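Local atomic coordinates of LBCATS-a (Synthetic construct, PDB entry 5EY5), a protein that is a synthetic-construct tryptophan synthase alpha chain, which probably cleaves indole-3-glycerol phosphate to indole and glyceraldehyde 3-phosphate and here binds sn-glycerol-3-phosphate. Residues Arg113-Cys118 and Tyr146-Ile151; Glu83-Leu88 and Ala121-Leu126; Gln219-Ala224 and Arg261-Leu266. One frame throughout, in Å; residues are numbered along the deposited sequence.

Overall arrangement
All three contacts belong to one eight-stranded parallel TIM barrel. Contacts 1 and 2 are neighbours, their centres 11 Å apart, and their segments alternate along the chain: 83-88, 113-118, 121-126, 146-151. Helix 111-121 runs from contact 1 into the turn used by contact 2, and the adjacent strands 125-127 and 149-154 tie the two together, with probable backbone hydrogen bonds between L126 and both D149 and I151. Contact 3 comes later in the sequence and lies on the other side of the chain's centre, its own centre 30 Å from contact 1 and 27 Å from contact 2. Together they join parts of the outer helical layer around the barrel that holds sn-glycerol-3-phosphate.

Contact 1 of 3, residues Arg113-Cys118 and Tyr146-Ile151; sequences RFVKEC and YGVDLI
K116 lies over one face of the Y146 ring, where the contact is of the CH-pi kind: its CA stands 4.3 Å from the ring centroid, only 13° off the normal and displaced toward the rim. The lysine chain leaves over the rim at CE2, with CG 4.0 Å from Y146 CE2, and then runs on, extended, away from the tyrosine. Y146 carries its ring with CG anti to the carbonyl carbon (chi1 -64°), which lays it against the helix.

The remaining contacts are apolar. One methyl of V115, CG1, touches two partners, at 3.9 Å from both Y146 CB and V148 CG2; L139 and A142 of helix 137-146 also touch this valine. V148 CG2 has a second neighbour in C118, whose CB is 4.1 Å away, and L126 on the adjacent strand 125-127 packs against both V148 and C118. No hydrogen bond links the two segments.

Between Y146 and V148 the chain turns at G147, which has positive phi and closes helix 137-146 with a Schellman motif before strand 149-154 begins. Helix 111-121 thus packs on the turn between helix 137-146 and strand 149-154, as neighbouring elements do in the outer layer of a TIM barrel.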
ATOM      1  N   ARG A 113       6.843  29.194 -41.702  1.00 48.55           N
ATOM      2  CA  ARG A 113       6.270  30.469 -41.299  1.00 50.78           C
ATOM      3  C   ARG A 113       7.175  31.196 -40.316  1.00 45.71           C
ATOM      4  O   ARG A 113       7.221  32.435 -40.302  1.00 43.50           O
ATOM      5  CB  ARG A 113       4.883  30.237 -40.702  1.00 49.75           C
ATOM      6  CG  ARG A 113       4.290  31.436 -40.030  1.00 53.22           C
ATOM      7  CD  ARG A 113       2.910  31.117 -39.477  1.00 53.86           C
ATOM      8  NE  ARG A 113       2.385  32.251 -38.735  1.00 53.73           N
ATOM      9  CZ  ARG A 113       2.098  32.237 -37.441  1.00 55.62           C
ATOM     10  NH1 ARG A 113       2.267  31.132 -36.728  1.00 54.30           N
ATOM     11  NH2 ARG A 113       1.640  33.334 -36.858  1.00 61.15           N
ATOM     12  N   PHE A 114       7.907  30.444 -39.494  1.00 43.98           N
ATOM     13  CA  PHE A 114       8.777  31.053 -38.494  1.00 40.13           C
ATOM     14  C   PHE A 114      10.033  31.633 -39.133  1.00 37.71           C
ATOM     15  O   PHE A 114      10.426  32.767 -38.837  1.00 37.63           O
ATOM     16  CB  PHE A 114       9.150  30.025 -37.425  1.00 37.90           C
ATOM     17  CG  PHE A 114      10.239  30.491 -36.514  1.00 39.24           C
ATOM     18  CD1 PHE A 114       9.968  31.374 -35.491  1.00 40.03           C
ATOM     19  CD2 PHE A 114      11.532  30.076 -36.701  1.00 34.52           C
ATOM     20  CE1 PHE A 114      10.971  31.812 -34.659  1.00 40.30           C
ATOM     21  CE2 PHE A 114      12.548  30.529 -35.869  1.00 34.19           C
ATOM     22  CZ  PHE A 114      12.260  31.386 -34.850  1.00 37.18           C
ATOM     23  N   VAL A 115      10.672  30.865 -40.013  1.00 35.32           N
ATOM     24  CA  VAL A 115      11.848  31.364 -40.719  1.00 38.94           C
ATOM     25  C   VAL A 115      11.476  32.534 -41.624  1.00 35.52           C
ATOM     26  O   VAL A 115      12.247  33.493 -41.770  1.00 40.79           O
ATOM     27  CB  VAL A 115      12.519  30.222 -41.508  1.00 40.32           C
ATOM     28  CG1 VAL A 115      13.839  30.686 -42.095  1.00 46.11           C
ATOM     29  CG2 VAL A 115      12.733  29.021 -40.602  1.00 36.48           C
ATOM     30  N   LYS A 116      10.301  32.475 -42.258  1.00 37.82           N
ATOM     31  CA  LYS A 116       9.865  33.608 -43.074  1.00 45.85           C
ATOM     32  C   LYS A 116       9.711  34.867 -42.222  1.00 45.36           C
ATOM     33  O   LYS A 116      10.162  35.950 -42.611  1.00 45.67           O
ATOM     34  CB  LYS A 116       8.554  33.277 -43.791  1.00 47.68           C
ATOM     35  CG  LYS A 116       8.115  34.330 -44.804  1.00 54.18           C
ATOM     36  CD  LYS A 116       6.683  34.104 -45.286  1.00 56.85           C
ATOM     37  CE  LYS A 116       6.249  35.192 -46.262  1.00 66.44           C
ATOM     38  NZ  LYS A 116       4.813  35.079 -46.651  1.00 73.00           N
ATOM     39  N   GLU A 117       9.081  34.745 -41.055  1.00 41.86           N
ATOM     40  CA  GLU A 117       8.963  35.896 -40.169  1.00 44.34           C
ATOM     41  C   GLU A 117      10.328  36.351 -39.661  1.00 44.73           C
ATOM     42  O   GLU A 117      10.538  37.553 -39.444  1.00 50.10           O
ATOM     43  CB  GLU A 117       8.039  35.573 -38.997  1.00 44.07           C
ATOM     44  CG  GLU A 117       7.937  36.681 -37.968  1.00 56.97           C
ATOM     45  CD  GLU A 117       6.956  37.775 -38.370  1.00 74.94           C
ATOM     46  OE1 GLU A 117       6.099  38.138 -37.535  1.00 80.15           O
ATOM     47  OE2 GLU A 117       7.038  38.267 -39.516  1.00 78.14           O
ATOM     48  N   CYS A 118      11.268  35.420 -39.470  1.00 37.95           N
ATOM     49  CA  CYS A 118      12.626  35.821 -39.115  1.00 35.26           C
ATOM     50  C   CYS A 118      13.207  36.750 -40.165  1.00 41.62           C
ATOM     51  O   CYS A 118      13.753  37.809 -39.839  1.00 32.64           O
ATOM     52  CB  CYS A 118      13.528  34.597 -38.946  1.00 36.85           C
ATOM     53  SG  CYS A 118      13.353  33.784 -37.361  1.00 36.91           S
ATOM     54  N   TYR A 146      15.607  31.207 -46.832  1.00 46.63           N
ATOM     55  CA  TYR A 146      15.385  32.602 -46.468  1.00 49.88           C
ATOM     56  C   TYR A 146      16.642  33.303 -45.966  1.00 55.08           C
ATOM     57  O   TYR A 146      16.552  34.431 -45.471  1.00 60.88           O
ATOM     58  CB  TYR A 146      14.263  32.703 -45.433  1.00 49.84           C
ATOM     59  CG  TYR A 146      12.933  32.241 -45.982  1.00 58.83           C
ATOM     60  CD1 TYR A 146      12.539  30.911 -45.883  1.00 61.27           C
ATOM     61  CD2 TYR A 146      12.083  33.130 -46.623  1.00 59.79           C
ATOM     62  CE1 TYR A 146      11.327  30.484 -46.396  1.00 62.90           C
ATOM     63  CE2 TYR A 146      10.873  32.712 -47.139  1.00 67.03           C
ATOM     64  CZ  TYR A 146      10.497  31.392 -47.025  1.00 70.54           C
ATOM     65  OH  TYR A 146       9.287  30.987 -47.545  1.00 80.27           O
ATOM     66  N   GLY A 147      17.811  32.684 -46.102  1.00 54.91           N
ATOM     67  CA  GLY A 147      19.032  33.367 -45.726  1.00 56.07           C
ATOM     68  C   GLY A 147      19.231  33.532 -44.239  1.00 54.88           C
ATOM     69  O   GLY A 147      19.936  34.450 -43.814  1.00 57.88           O
ATOM     70  N   VAL A 148      18.630  32.664 -43.434  1.00 45.55           N
ATOM     71  CA  VAL A 148      18.763  32.701 -41.987  1.00 42.14           C
ATOM     72  C   VAL A 148      19.768  31.640 -41.570  1.00 39.87           C
ATOM     73  O   VAL A 148      19.637  30.469 -41.947  1.00 42.29           O
ATOM     74  CB  VAL A 148      17.409  32.459 -41.309  1.00 46.52           C
ATOM     75  CG1 VAL A 148      17.605  32.316 -39.788  1.00 34.50           C
ATOM     76  CG2 VAL A 148      16.447  33.573 -41.688  1.00 45.33           C
ATOM     77  N   ASP A 149      20.770  32.040 -40.797  1.00 38.95           N
ATOM     78  CA  ASP A 149      21.796  31.096 -40.381  1.00 42.18           C
ATOM     79  C   ASP A 149      21.282  30.199 -39.264  1.00 41.77           C
ATOM     80  O   ASP A 149      20.504  30.620 -38.403  1.00 38.24           O
ATOM     81  CB  ASP A 149      23.060  31.822 -39.921  1.00 40.57           C
ATOM     82  CG  ASP A 149      23.804  32.502 -41.077  1.00 52.34           C
ATOM     83  OD1 ASP A 149      24.583  33.435 -40.803  1.00 58.82           O
ATOM     84  OD2 ASP A 149      23.611  32.109 -42.250  1.00 52.15           O
ATOM     85  N   LEU A 150      21.718  28.953 -39.294  1.00 43.56           N
ATOM     86  CA  LEU A 150      21.378  27.962 -38.284  1.00 39.08           C
ATOM     87  C   LEU A 150      22.675  27.600 -37.569  1.00 34.39           C
ATOM     88  O   LEU A 150      23.543  26.930 -38.140  1.00 36.07           O
ATOM     89  CB  LEU A 150      20.716  26.750 -38.936  1.00 43.00           C
ATOM     90  CG  LEU A 150      19.834  25.859 -38.073  1.00 47.44           C
ATOM     91  CD1 LEU A 150      19.322  24.697 -38.908  1.00 50.89           C
ATOM     92  CD2 LEU A 150      20.603  25.369 -36.867  1.00 52.41           C
ATOM     93  N   ILE A 151      22.820  28.062 -36.335  1.00 36.61           N
ATOM     94  CA  ILE A 151      24.034  27.847 -35.559  1.00 32.11           C
ATOM     95  C   ILE A 151      23.880  26.587 -34.716  1.00 41.99           C
ATOM     96  O   ILE A 151      22.980  26.505 -33.870  1.00 39.56           O
ATOM     97  CB  ILE A 151      24.326  29.058 -34.669  1.00 36.20           C
ATOM     98  CG1 ILE A 151      24.529  30.306 -35.542  1.00 37.22           C
ATOM     99  CG2 ILE A 151      25.521  28.763 -33.759  1.00 40.66           C
ATOM    100  CD1 ILE A 151      23.668  31.474 -35.141  1.00 31.85           C
TER

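Contact 2 of 3, residues Glu83-Leu88 and Ala121-Leu126; sequences EMVREL and AGVDGL
R86 and A121 meet through the aliphatic part of the arginine: its CG sits 3.7 Å from A121 CA and equally close to CB. Next to it, V85 directs a single methyl, CG1, at the other segment, where it lies 3.8 Å from A121 O, 3.9 Å from G122 O and 4.0 Å from V123 CG2. V85 CG1 is anti to the backbone N (chi1 176°), the position that brings it against the carbonyls of the turn. A bend at chi3 (-56°) folds the R86 chain back, and one face of its guanidinium lies over E83 CA in the preceding helical turn.

These contacts set helix 78-91 of the TIM barrel against the end of helix 111-121 and the turn leading into strand 125-127. G122, with positive phi, is where the chain leaves that helix.

Further out, F99 of strand 97-100 touches both V85 and V123, while C118 also packs on V123. R89 grips the turn at two points, donating from NH2 to G122 O and forming a salt bridge with D124 OD1. The other carboxylate oxygen of D124 is paired with R3. R86 NH1 has a long, weak ion pair with E117 OE1.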
ATOM      1  N   GLU A  83       7.956  41.695 -32.995  1.00 35.31           N
ATOM      2  CA  GLU A  83       7.608  43.109 -33.072  1.00 37.74           C
ATOM      3  C   GLU A  83       8.695  43.970 -32.442  1.00 35.34           C
ATOM      4  O   GLU A  83       8.994  45.065 -32.932  1.00 39.64           O
ATOM      5  CB  GLU A  83       6.258  43.366 -32.403  1.00 39.06           C
ATOM      6  N   MET A  84       9.289  43.497 -31.348  1.00 39.22           N
ATOM      7  CA  MET A  84      10.401  44.222 -30.747  1.00 39.75           C
ATOM      8  C   MET A  84      11.588  44.284 -31.699  1.00 36.29           C
ATOM      9  O   MET A  84      12.222  45.336 -31.840  1.00 37.14           O
ATOM     10  CB  MET A  84      10.804  43.566 -29.423  1.00 44.04           C
ATOM     11  CG  MET A  84      11.704  44.432 -28.558  1.00 46.04           C
ATOM     12  SD  MET A  84      13.003  43.454 -27.794  1.00 49.84           S
ATOM     13  CE  MET A  84      14.069  43.241 -29.213  1.00 51.26           C
ATOM     14  N   VAL A  85      11.900  43.172 -32.376  1.00 34.46           N
ATOM     15  CA  VAL A  85      12.984  43.200 -33.361  1.00 36.54           C
ATOM     16  C   VAL A  85      12.662  44.167 -34.493  1.00 37.05           C
ATOM     17  O   VAL A  85      13.553  44.855 -35.015  1.00 37.96           O
ATOM     18  CB  VAL A  85      13.275  41.772 -33.882  1.00 37.30           C
ATOM     19  CG1 VAL A  85      14.334  41.799 -34.990  1.00 36.64           C
ATOM     20  CG2 VAL A  85      13.734  40.896 -32.743  1.00 29.37           C
ATOM     21  N   ARG A  86      11.388  44.283 -34.865  1.00 37.91           N
ATOM     22  CA  ARG A  86      11.054  45.236 -35.919  1.00 38.57           C
ATOM     23  C   ARG A  86      11.175  46.671 -35.426  1.00 40.72           C
ATOM     24  O   ARG A  86      11.651  47.544 -36.158  1.00 43.52           O
ATOM     25  CB  ARG A  86       9.659  44.954 -36.476  1.00 49.53           C
ATOM     26  CG  ARG A  86       9.627  43.724 -37.383  1.00 57.03           C
ATOM     27  CD  ARG A  86       8.348  43.635 -38.205  1.00 66.93           C
ATOM     28  NE  ARG A  86       7.151  43.651 -37.368  1.00 74.51           N
ATOM     29  CZ  ARG A  86       6.587  42.568 -36.836  1.00 77.30           C
ATOM     30  NH1 ARG A  86       7.106  41.363 -37.054  1.00 69.42           N
ATOM     31  NH2 ARG A  86       5.497  42.689 -36.085  1.00 79.57           N
ATOM     32  N   GLU A  87      10.775  46.941 -34.181  1.00 49.83           N
ATOM     33  CA  GLU A  87      11.060  48.257 -33.619  1.00 51.28           C
ATOM     34  C   GLU A  87      12.559  48.504 -33.602  1.00 49.29           C
ATOM     35  O   GLU A  87      13.024  49.595 -33.944  1.00 58.76           O
ATOM     36  CB  GLU A  87      10.476  48.393 -32.210  1.00 53.32           C
ATOM     37  CG  GLU A  87       9.025  47.980 -32.096  1.00 70.57           C
ATOM     38  CD  GLU A  87       8.176  48.530 -33.229  1.00 88.41           C
ATOM     39  OE1 GLU A  87       8.004  49.767 -33.305  1.00 96.82           O
ATOM     40  OE2 GLU A  87       7.694  47.720 -34.052  1.00 90.04           O
ATOM     41  N   LEU A  88      13.335  47.489 -33.227  1.00 44.48           N
ATOM     42  CA  LEU A  88      14.786  47.612 -33.304  1.00 44.48           C
ATOM     43  C   LEU A  88      15.229  48.011 -34.705  1.00 40.62           C
ATOM     44  O   LEU A  88      15.974  48.979 -34.882  1.00 46.47           O
ATOM     45  CB  LEU A  88      15.436  46.298 -32.899  1.00 38.35           C
ATOM     46  CG  LEU A  88      16.323  46.383 -31.666  1.00 51.86           C
ATOM     47  CD1 LEU A  88      16.770  44.979 -31.268  1.00 54.07           C
ATOM     48  CD2 LEU A  88      17.520  47.316 -31.913  1.00 49.64           C
ATOM     49  N   ALA A 121      11.302  40.219 -40.223  1.00 39.26           N
ATOM     50  CA  ALA A 121      11.532  41.064 -39.057  1.00 38.62           C
ATOM     51  C   ALA A 121      12.980  41.539 -38.973  1.00 44.73           C
ATOM     52  O   ALA A 121      13.237  42.662 -38.524  1.00 45.78           O
ATOM     53  CB  ALA A 121      11.150  40.321 -37.783  1.00 33.09           C
ATOM     54  N   GLY A 122      13.931  40.712 -39.386  1.00 43.71           N
ATOM     55  CA  GLY A 122      15.322  41.116 -39.360  1.00 40.10           C
ATOM     56  C   GLY A 122      16.126  40.301 -38.369  1.00 42.43           C
ATOM     57  O   GLY A 122      17.014  40.831 -37.693  1.00 39.28           O
ATOM     58  N   VAL A 123      15.810  39.011 -38.264  1.00 35.51           N
ATOM     59  CA  VAL A 123      16.529  38.082 -37.394  1.00 33.41           C
ATOM     60  C   VAL A 123      17.508  37.309 -38.258  1.00 36.68           C
ATOM     61  O   VAL A 123      17.109  36.641 -39.214  1.00 36.66           O
ATOM     62  CB  VAL A 123      15.582  37.115 -36.673  1.00 36.22           C
ATOM     63  CG1 VAL A 123      16.396  35.973 -36.018  1.00 36.07           C
ATOM     64  CG2 VAL A 123      14.743  37.846 -35.631  1.00 36.13           C
ATOM     65  N   ASP A 124      18.782  37.360 -37.903  1.00 31.72           N
ATOM     66  CA  ASP A 124      19.803  36.854 -38.805  1.00 29.46           C
ATOM     67  C   ASP A 124      20.163  35.398 -38.567  1.00 32.28           C
ATOM     68  O   ASP A 124      20.660  34.743 -39.485  1.00 39.53           O
ATOM     69  CB  ASP A 124      21.032  37.751 -38.691  1.00 35.88           C
ATOM     70  CG  ASP A 124      20.670  39.222 -38.890  1.00 46.05           C
ATOM     71  OD1 ASP A 124      20.690  39.994 -37.904  1.00 46.83           O
ATOM     72  OD2 ASP A 124      20.315  39.588 -40.031  1.00 59.30           O
ATOM     73  N   GLY A 125      19.926  34.870 -37.374  1.00 30.42           N
ATOM     74  CA  GLY A 125      20.382  33.527 -37.092  1.00 32.14           C
ATOM     75  C   GLY A 125      19.561  32.877 -36.002  1.00 28.08           C
ATOM     76  O   GLY A 125      18.803  33.528 -35.275  1.00 27.59           O
ATOM     77  N   LEU A 126      19.716  31.560 -35.916  1.00 30.53           N
ATOM     78  CA  LEU A 126      18.925  30.720 -35.035  1.00 32.17           C
ATOM     79  C   LEU A 126      19.851  29.777 -34.298  1.00 26.36           C
ATOM     80  O   LEU A 126      20.730  29.161 -34.909  1.00 29.22           O
ATOM     81  CB  LEU A 126      17.889  29.906 -35.810  1.00 33.80           C
ATOM     82  CG  LEU A 126      16.857  30.719 -36.585  1.00 43.45           C
ATOM     83  CD1 LEU A 126      15.795  29.798 -37.168  1.00 47.59           C
ATOM     84  CD2 LEU A 126      16.223  31.779 -35.680  1.00 43.77           C
TER

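Contact 3 of 3, residues Gln219-Ala224 and Arg261-Leu266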
ATOM      1  N   GLN A 219      37.856  35.692 -17.369  1.00 50.24           N
ATOM      2  CA  GLN A 219      37.525  34.498 -18.143  1.00 45.18           C
ATOM      3  C   GLN A 219      37.242  34.840 -19.596  1.00 37.50           C
ATOM      4  O   GLN A 219      37.632  34.098 -20.500  1.00 40.11           O
ATOM      5  CB  GLN A 219      36.318  33.789 -17.528  1.00 46.07           C
ATOM      6  CG  GLN A 219      36.607  33.137 -16.206  1.00 51.11           C
ATOM      7  CD  GLN A 219      35.377  32.460 -15.624  1.00 56.06           C
ATOM      8  OE1 GLN A 219      34.256  32.699 -16.077  1.00 53.34           O
ATOM      9  NE2 GLN A 219      35.581  31.612 -14.620  1.00 58.55           N
ATOM     10  N   ALA A 220      36.526  35.944 -19.841  1.00 36.27           N
ATOM     11  CA  ALA A 220      36.254  36.340 -21.216  1.00 35.55           C
ATOM     12  C   ALA A 220      37.549  36.581 -21.974  1.00 42.07           C
ATOM     13  O   ALA A 220      37.664  36.221 -23.155  1.00 40.66           O
ATOM     14  CB  ALA A 220      35.371  37.584 -21.236  1.00 35.01           C
ATOM     15  N   ALA A 221      38.553  37.154 -21.300  1.00 44.70           N
ATOM     16  CA  ALA A 221      39.833  37.409 -21.951  1.00 44.48           C
ATOM     17  C   ALA A 221      40.544  36.110 -22.293  1.00 43.28           C
ATOM     18  O   ALA A 221      41.114  35.973 -23.382  1.00 44.23           O
ATOM     19  CB  ALA A 221      40.712  38.284 -21.058  1.00 47.50           C
ATOM     20  N   GLU A 222      40.524  35.145 -21.373  1.00 37.82           N
ATOM     21  CA  GLU A 222      41.109  33.839 -21.653  1.00 56.78           C
ATOM     22  C   GLU A 222      40.448  33.183 -22.866  1.00 52.58           C
ATOM     23  O   GLU A 222      41.135  32.643 -23.741  1.00 49.59           O
ATOM     24  CB  GLU A 222      41.006  32.957 -20.406  1.00 65.65           C
ATOM     25  CG  GLU A 222      41.588  33.625 -19.154  1.00 81.15           C
ATOM     26  CD  GLU A 222      41.327  32.849 -17.868  1.00 95.19           C
ATOM     27  OE1 GLU A 222      41.279  31.602 -17.916  1.00 98.06           O
ATOM     28  OE2 GLU A 222      41.172  33.490 -16.804  1.00100.82           O
ATOM     29  N   VAL A 223      39.116  33.234 -22.948  1.00 44.27           N
ATOM     30  CA  VAL A 223      38.423  32.654 -24.095  1.00 42.36           C
ATOM     31  C   VAL A 223      38.797  33.382 -25.381  1.00 43.04           C
ATOM     32  O   VAL A 223      38.984  32.758 -26.432  1.00 44.56           O
ATOM     33  CB  VAL A 223      36.895  32.667 -23.870  1.00 44.32           C
ATOM     34  CG1 VAL A 223      36.167  32.177 -25.120  1.00 41.72           C
ATOM     35  CG2 VAL A 223      36.523  31.821 -22.675  1.00 40.65           C
ATOM     36  N   ALA A 224      38.914  34.712 -25.323  1.00 41.03           N
ATOM     37  CA  ALA A 224      39.148  35.490 -26.531  1.00 42.26           C
ATOM     38  C   ALA A 224      40.478  35.157 -27.202  1.00 46.09           C
ATOM     39  O   ALA A 224      40.684  35.520 -28.368  1.00 45.99           O
ATOM     40  CB  ALA A 224      39.093  36.988 -26.212  1.00 40.69           C
ATOM     41  N   ARG A 261      33.788  43.980 -22.867  1.00 37.15           N
ATOM     42  CA  ARG A 261      34.271  44.448 -24.166  1.00 39.58           C
ATOM     43  C   ARG A 261      35.759  44.776 -24.115  1.00 38.44           C
ATOM     44  O   ARG A 261      36.516  44.441 -25.038  1.00 37.49           O
ATOM     45  CB  ARG A 261      33.449  45.669 -24.607  1.00 44.71           C
ATOM     46  CG  ARG A 261      33.914  46.369 -25.894  1.00 47.69           C
ATOM     47  CD  ARG A 261      33.544  45.584 -27.158  1.00 47.95           C
ATOM     48  NE  ARG A 261      34.435  44.448 -27.399  1.00 40.89           N
ATOM     49  CZ  ARG A 261      34.310  43.597 -28.415  1.00 39.94           C
ATOM     50  NH1 ARG A 261      33.322  43.742 -29.293  1.00 37.32           N
ATOM     51  NH2 ARG A 261      35.161  42.587 -28.546  1.00 36.76           N
ATOM     52  N   GLU A 262      36.204  45.447 -23.047  1.00 40.97           N
ATOM     53  CA  GLU A 262      37.633  45.701 -22.899  1.00 38.90           C
ATOM     54  C   GLU A 262      38.408  44.399 -22.767  1.00 45.80           C
ATOM     55  O   GLU A 262      39.583  44.333 -23.147  1.00 45.83           O
ATOM     56  CB  GLU A 262      37.897  46.601 -21.687  1.00 42.26           C
ATOM     57  N   ALA A 263      37.763  43.348 -22.254  1.00 40.13           N
ATOM     58  CA  ALA A 263      38.427  42.062 -22.077  1.00 47.27           C
ATOM     59  C   ALA A 263      38.445  41.217 -23.346  1.00 43.64           C
ATOM     60  O   ALA A 263      39.424  40.512 -23.599  1.00 39.25           O
ATOM     61  CB  ALA A 263      37.757  41.279 -20.944  1.00 47.96           C
ATOM     62  N   VAL A 264      37.392  41.267 -24.160  1.00 35.91           N
ATOM     63  CA  VAL A 264      37.323  40.401 -25.334  1.00 34.22           C
ATOM     64  C   VAL A 264      38.096  41.028 -26.487  1.00 38.34           C
ATOM     65  O   VAL A 264      37.566  41.840 -27.255  1.00 39.06           O
ATOM     66  CB  VAL A 264      35.868  40.100 -25.726  1.00 37.46           C
ATOM     67  CG1 VAL A 264      35.819  39.397 -27.080  1.00 28.68           C
ATOM     68  CG2 VAL A 264      35.207  39.253 -24.645  1.00 35.45           C
ATOM     69  N   LYS A 265      39.364  40.651 -26.602  1.00 39.09           N
ATOM     70  CA  LYS A 265      40.300  41.227 -27.553  1.00 43.54           C
ATOM     71  C   LYS A 265      41.594  40.437 -27.431  1.00 46.03           C
ATOM     72  O   LYS A 265      41.832  39.767 -26.419  1.00 44.80           O
ATOM     73  CB  LYS A 265      40.536  42.719 -27.277  1.00 49.53           C
ATOM     74  CG  LYS A 265      41.369  42.995 -26.025  1.00 50.57           C
ATOM     75  CD  LYS A 265      41.805  44.462 -25.924  1.00 54.52           C
ATOM     76  CE  LYS A 265      42.783  44.665 -24.767  1.00 55.82           C
ATOM     77  NZ  LYS A 265      42.266  44.039 -23.507  1.00 58.23           N
ATOM     78  N   LEU A 266      42.446  40.505 -28.439  1.00 41.48           N
ATOM     79  CA  LEU A 266      43.715  39.815 -28.370  1.00 49.65           C
ATOM     80  C   LEU A 266      44.565  40.474 -27.324  1.00 53.35           C
ATOM     81  O   LEU A 266      44.586  41.677 -27.224  1.00 49.14           O
ATOM     82  CB  LEU A 266      44.431  39.858 -29.699  1.00 20.00           C
ATOM     83  CG  LEU A 266      43.816  38.962 -30.747  1.00 20.00           C
ATOM     84  CD1 LEU A 266      44.434  39.237 -32.095  1.00 20.00           C
ATOM     85  CD2 LEU A 266      43.909  37.492 -30.375  1.00 20.00           C
TER
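The guanidinium of R261 has the carbonyl of V264 at its edge: NH2 donates to V264 O at 2.8 Å, the acceptor only 5° out of the guanidinium plane and the N-H...O angle 156°. Seen from the oxygen, the donor is somewhat tilted from the carbonyl plane. D46 forms a salt bridge with NH1, and K17 O also accepts from NH2, so the group ties the segment after helix 249-263 to K17, just before strand 18-24, and to D46, just before strand 48-51.

In the outer layer of this TIM barrel, helix 217-224 packs here on the last turn of helix 249-263 and on the residues that follow it. The interface is built largely from alanines, which let the backbones come close, with the CA atoms of A221 and A263 4.9 Å apart. A220 CB meets V264 CG2 at 3.8 Å, and A224 CB faces the other branch, CG1. The valine straddles the two alanines in this way because CG1 is anti to the backbone N (chi1 170°), leaving CG2 for A220. V264 also reaches L19 and V230, on strands at the barrel's first and last positions. Q225 NE2 bridges the segments, bonding to A221 O and K265 O. K265, just past the helix end, turns its side chain back to the last turn, where NZ donates to E262 O. At the centre of the interface, A221 CA makes a CA-H...O contact with A263 O at 3.5 Å.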